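Local coordinates for protein Polyphosphate:AMP phosphotransferase (Pseudomonas aeruginosa PAO1, PDB 3CZP) that uses inorganic polyphosphate as phosphate donor to convert AMP to ADP, and less efficiently GMP to GDP, with magnesium as cofactor, at residues Leu347-Arg357 and Phe395-Ile404. Sequence-based numbering, arbitrary orientation.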
loop_
_atom_site.group_PDB
_atom_site.type_symbol
_atom_site.label_atom_id
_atom_site.label_comp_id
_atom_site.label_asym_id
_atom_site.label_seq_id
_atom_site.Cartn_x
_atom_site.Cartn_y
_atom_site.Cartn_z
ATOM N N LEU A 347 -1.760 11.078 10.150
ATOM C CA LEU A 347 -1.420 11.592 8.777
ATOM C C LEU A 347 -1.035 10.526 7.797
ATOM O O LEU A 347 -0.928 10.801 6.616
ATOM C CB LEU A 347 -0.309 12.647 8.840
ATOM C CG LEU A 347 -0.793 13.951 9.511
ATOM C CD1 LEU A 347 0.341 14.905 9.813
ATOM C CD2 LEU A 347 -2.023 14.597 8.674
ATOM N N TRP A 348 -0.726 9.319 8.273
ATOM C CA TRP A 348 -0.404 8.191 7.398
ATOM C C TRP A 348 -1.407 7.996 6.254
ATOM O O TRP A 348 -1.016 7.760 5.093
ATOM C CB TRP A 348 -0.266 6.914 8.264
ATOM C CG TRP A 348 0.205 5.695 7.542
ATOM C CD1 TRP A 348 1.486 5.218 7.432
ATOM C CD2 TRP A 348 -0.630 4.723 6.916
ATOM N NE1 TRP A 348 1.513 4.056 6.711
ATOM C CE2 TRP A 348 0.220 3.709 6.402
ATOM C CE3 TRP A 348 -2.012 4.604 6.737
ATOM C CZ2 TRP A 348 -0.277 2.598 5.712
ATOM C CZ3 TRP A 348 -2.505 3.465 6.082
ATOM C CH2 TRP A 348 -1.634 2.494 5.568
ATOM N N ARG A 349 -2.688 8.094 6.591
ATOM C CA ARG A 349 -3.759 7.928 5.621
ATOM C C ARG A 349 -3.691 8.983 4.525
ATOM O O ARG A 349 -4.095 8.718 3.393
ATOM C CB ARG A 349 -5.123 7.980 6.313
ATOM C CG ARG A 349 -5.337 9.219 7.169
ATOM C CD ARG A 349 -6.626 9.121 7.970
ATOM N NE ARG A 349 -6.419 8.466 9.259
ATOM C CZ ARG A 349 -7.278 8.523 10.272
ATOM N NH1 ARG A 349 -8.407 9.208 10.148
ATOM N NH2 ARG A 349 -7.008 7.898 11.409
ATOM N N PHE A 350 -3.185 10.168 4.855
ATOM C CA PHE A 350 -3.088 11.232 3.856
ATOM C C PHE A 350 -1.823 11.165 3.058
ATOM O O PHE A 350 -1.866 11.353 1.858
ATOM C CB PHE A 350 -3.268 12.591 4.533
ATOM C CG PHE A 350 -4.554 12.636 5.259
ATOM C CD1 PHE A 350 -5.712 12.693 4.540
ATOM C CD2 PHE A 350 -4.604 12.513 6.647
ATOM C CE1 PHE A 350 -6.956 12.682 5.188
ATOM C CE2 PHE A 350 -5.858 12.503 7.309
ATOM C CZ PHE A 350 -6.995 12.528 6.576
ATOM N N TRP A 351 -0.701 10.904 3.721
ATOM C CA TRP A 351 0.581 10.746 3.027
ATOM C C TRP A 351 0.523 9.709 1.886
ATOM O O TRP A 351 1.283 9.797 0.890
ATOM C CB TRP A 351 1.693 10.392 4.050
ATOM C CG TRP A 351 2.415 11.572 4.617
ATOM C CD1 TRP A 351 2.235 12.110 5.864
ATOM C CD2 TRP A 351 3.366 12.407 3.952
ATOM N NE1 TRP A 351 3.048 13.206 6.024
ATOM C CE2 TRP A 351 3.778 13.387 4.877
ATOM C CE3 TRP A 351 3.927 12.418 2.662
ATOM C CZ2 TRP A 351 4.718 14.381 4.551
ATOM C CZ3 TRP A 351 4.850 13.397 2.354
ATOM C CH2 TRP A 351 5.248 14.352 3.293
ATOM N N ARG A 352 -0.255 8.663 2.100
ATOM C CA ARG A 352 -0.351 7.528 1.193
ATOM C C ARG A 352 -0.984 7.973 -0.099
ATOM O O ARG A 352 -0.831 7.331 -1.106
ATOM C CB ARG A 352 -1.139 6.349 1.826
ATOM C CG ARG A 352 -2.615 6.568 1.799
ATOM C CD ARG A 352 -3.452 5.555 2.566
ATOM N NE ARG A 352 -3.393 4.181 2.044
ATOM C CZ ARG A 352 -4.216 3.208 2.455
ATOM N NH1 ARG A 352 -5.158 3.452 3.363
ATOM N NH2 ARG A 352 -4.095 1.972 1.999
ATOM N N HIS A 353 -1.695 9.088 -0.063
ATOM C CA HIS A 353 -2.296 9.659 -1.242
ATOM C C HIS A 353 -1.592 10.835 -1.864
ATOM O O HIS A 353 -2.137 11.421 -2.798
ATOM C CB HIS A 353 -3.723 10.115 -0.915
ATOM C CG HIS A 353 -4.642 8.984 -0.688
ATOM N ND1 HIS A 353 -4.922 8.062 -1.661
ATOM C CD2 HIS A 353 -5.307 8.589 0.423
ATOM C CE1 HIS A 353 -5.730 7.142 -1.166
ATOM N NE2 HIS A 353 -5.998 7.455 0.092
ATOM N N ILE A 354 -0.403 11.192 -1.394
ATOM C CA ILE A 354 0.274 12.393 -1.918
ATOM C C ILE A 354 0.745 12.138 -3.322
ATOM O O ILE A 354 1.272 11.084 -3.606
ATOM C CB ILE A 354 1.425 12.784 -1.000
ATOM C CG1 ILE A 354 0.843 13.414 0.284
ATOM C CG2 ILE A 354 2.480 13.629 -1.719
ATOM C CD1 ILE A 354 0.182 14.744 0.063
ATOM N N PRO A 355 0.577 13.123 -4.226
ATOM C CA PRO A 355 0.952 12.855 -5.618
ATOM C C PRO A 355 2.450 12.782 -5.900
ATOM O O PRO A 355 3.251 13.460 -5.261
ATOM C CB PRO A 355 0.260 14.003 -6.387
ATOM C CG PRO A 355 0.152 15.103 -5.385
ATOM C CD PRO A 355 -0.055 14.446 -4.060
ATOM N N ALA A 356 2.833 11.913 -6.821
ATOM C CA ALA A 356 4.143 11.998 -7.436
ATOM C C ALA A 356 4.265 13.303 -8.260
ATOM O O ALA A 356 3.272 13.953 -8.579
ATOM C CB ALA A 356 4.370 10.825 -8.307
ATOM N N ARG A 357 5.471 13.628 -8.675
ATOM C CA ARG A 357 5.676 14.760 -9.565
ATOM C C ARG A 357 4.811 14.634 -10.818
ATOM O O ARG A 357 4.657 13.563 -11.383
ATOM C CB ARG A 357 7.127 14.860 -10.006
ATOM C CG ARG A 357 8.053 15.336 -8.895
ATOM C CD ARG A 357 8.486 16.765 -9.153
ATOM N NE ARG A 357 9.396 17.204 -8.103
ATOM C CZ ARG A 357 10.699 17.438 -8.245
ATOM N NH1 ARG A 357 11.312 17.326 -9.440
ATOM N NH2 ARG A 357 11.386 17.820 -7.163
ATOM N N PHE A 395 3.355 19.284 7.901
ATOM C CA PHE A 395 2.984 18.461 6.731
ATOM C C PHE A 395 2.944 19.246 5.431
ATOM O O PHE A 395 3.591 18.908 4.448
ATOM C CB PHE A 395 1.605 17.844 7.039
ATOM C CG PHE A 395 1.003 16.983 5.944
ATOM C CD1 PHE A 395 1.769 16.115 5.199
ATOM C CD2 PHE A 395 -0.346 17.066 5.671
ATOM C CE1 PHE A 395 1.182 15.276 4.204
ATOM C CE2 PHE A 395 -0.918 16.247 4.648
ATOM C CZ PHE A 395 -0.162 15.351 3.945
ATOM N N GLU A 396 2.203 20.342 5.447
ATOM C CA GLU A 396 2.031 21.186 4.272
ATOM C C GLU A 396 3.308 21.847 3.836
ATOM O O GLU A 396 3.523 22.053 2.646
ATOM C CB GLU A 396 0.919 22.219 4.487
ATOM C CG GLU A 396 -0.440 21.513 4.487
ATOM C CD GLU A 396 -1.614 22.428 4.761
ATOM O OE1 GLU A 396 -1.423 23.660 4.888
ATOM O OE2 GLU A 396 -2.724 21.872 4.864
ATOM N N GLU A 397 4.155 22.165 4.812
ATOM C CA GLU A 397 5.491 22.698 4.532
ATOM C C GLU A 397 6.402 21.688 3.881
ATOM O O GLU A 397 7.166 22.056 2.995
ATOM C CB GLU A 397 6.114 23.212 5.811
ATOM C CG GLU A 397 7.523 23.645 5.693
ATOM C CD GLU A 397 8.101 24.097 7.042
ATOM O OE1 GLU A 397 8.287 23.222 7.941
ATOM O OE2 GLU A 397 8.341 25.324 7.169
ATOM N N GLN A 398 6.361 20.434 4.354
ATOM C CA GLN A 398 7.091 19.328 3.713
ATOM C C GLN A 398 6.677 19.227 2.230
ATOM O O GLN A 398 7.501 19.033 1.355
ATOM C CB GLN A 398 6.855 17.963 4.421
ATOM C CG GLN A 398 7.416 17.725 5.874
ATOM C CD GLN A 398 8.955 17.760 5.921
ATOM O OE1 GLN A 398 9.536 18.660 6.549
ATOM N NE2 GLN A 398 9.620 16.787 5.254
ATOM N N LEU A 399 5.383 19.308 1.949
ATOM C CA LEU A 399 4.868 19.197 0.592
ATOM C C LEU A 399 5.388 20.410 -0.250
ATOM O O LEU A 399 5.936 20.241 -1.333
ATOM C CB LEU A 399 3.327 19.135 0.602
ATOM C CG LEU A 399 2.593 18.006 1.340
ATOM C CD1 LEU A 399 1.051 18.171 1.129
ATOM C CD2 LEU A 399 3.167 16.555 0.918
ATOM N N SER A 400 5.202 21.623 0.251
ATOM C CA SER A 400 5.659 22.854 -0.425
ATOM C C SER A 400 7.146 22.802 -0.779
ATOM O O SER A 400 7.556 23.167 -1.881
ATOM C CB SER A 400 5.405 24.059 0.487
ATOM O OG SER A 400 5.689 25.285 -0.160
ATOM N N GLU A 401 7.945 22.372 0.189
ATOM C CA GLU A 401 9.389 22.318 0.050
ATOM C C GLU A 401 9.835 21.405 -1.079
ATOM O O GLU A 401 10.861 21.637 -1.710
ATOM C CB GLU A 401 10.020 21.905 1.381
ATOM C CG GLU A 401 10.061 23.094 2.347
ATOM C CD GLU A 401 10.889 22.908 3.632
ATOM O OE1 GLU A 401 11.340 21.780 3.981
ATOM O OE2 GLU A 401 11.046 23.961 4.299
ATOM N N TYR A 402 9.062 20.364 -1.342
ATOM C CA TYR A 402 9.356 19.452 -2.428
ATOM C C TYR A 402 8.833 20.010 -3.769
ATOM O O TYR A 402 9.167 19.507 -4.810
ATOM C CB TYR A 402 8.775 18.048 -2.094
ATOM C CG TYR A 402 9.214 17.002 -3.082
ATOM C CD1 TYR A 402 10.502 16.520 -3.086
ATOM C CD2 TYR A 402 8.350 16.543 -4.042
ATOM C CE1 TYR A 402 10.877 15.601 -3.985
ATOM C CE2 TYR A 402 8.748 15.648 -4.969
ATOM C CZ TYR A 402 10.002 15.154 -4.926
ATOM O OH TYR A 402 10.406 14.231 -5.896
ATOM N N GLY A 403 8.040 21.085 -3.749
ATOM C CA GLY A 403 7.522 21.725 -4.997
ATOM C C GLY A 403 6.042 21.405 -5.263
ATOM O O GLY A 403 5.512 21.685 -6.328
ATOM N N ILE A 404 5.363 20.808 -4.288
ATOM C CA ILE A 404 3.934 20.554 -4.401
ATOM C C ILE A 404 3.208 21.851 -4.153
ATOM O O ILE A 404 3.471 22.558 -3.190
ATOM C CB ILE A 404 3.433 19.440 -3.432
ATOM C CG1 ILE A 404 4.305 18.166 -3.621
ATOM C CG2 ILE A 404 1.951 19.209 -3.617
ATOM C CD1 ILE A 404 3.778 16.874 -2.968
#
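In Phe395 a chi1 of 178° places CG opposite the backbone N, beside the carbonyl carbon, which lays its ring from helix 382-402 beside Trp351, while Ile354, with CG1 beside its own N, sets CD1 against Leu399. The contact lies in the second PPK2 domain, of the P-loop NTPase clan, and packs the short helix 348-351 and the loop after it against the helix leading into strand 404-412 of the parallel sheet. The two rings meet obliquely: Phe395 CE1 lies over one face of the indole, 3.3 Å from Trp351 CE2, and the phenyl plane is inclined by 58° to the five-membered ring. Trp94, from helix 91-96 of the N-terminal PPK2 domain, stacks on Trp351, so the indole also belongs to the packing between the two fused domains. Ile354 and Leu399 meet tip to tip, CD1 to CD2 at 3.6 Å, and Ile354 CD1 also touches Phe395 CZ at 3.9 Å. Past the helix end, Ile404 CD1 joins Leu399 against Ile354, 3.7 Å from Ile354 CG2. Helix 382-402 ends in a Schellman motif, with Gly403 at positive phi, Gly403 N bonded to Ser400 O and Ile404 N to Leu399 O. Beside this end Tyr402, its hydroxyl hydrogen-bonded to Leu85 O, receives Arg357 in an off-centre cation-pi contact; the guanidinium and phenol planes are 40° apart, and Arg357 NH2 sits over one face of the ring, near its rim, 3.7 Å from Tyr402 CZ.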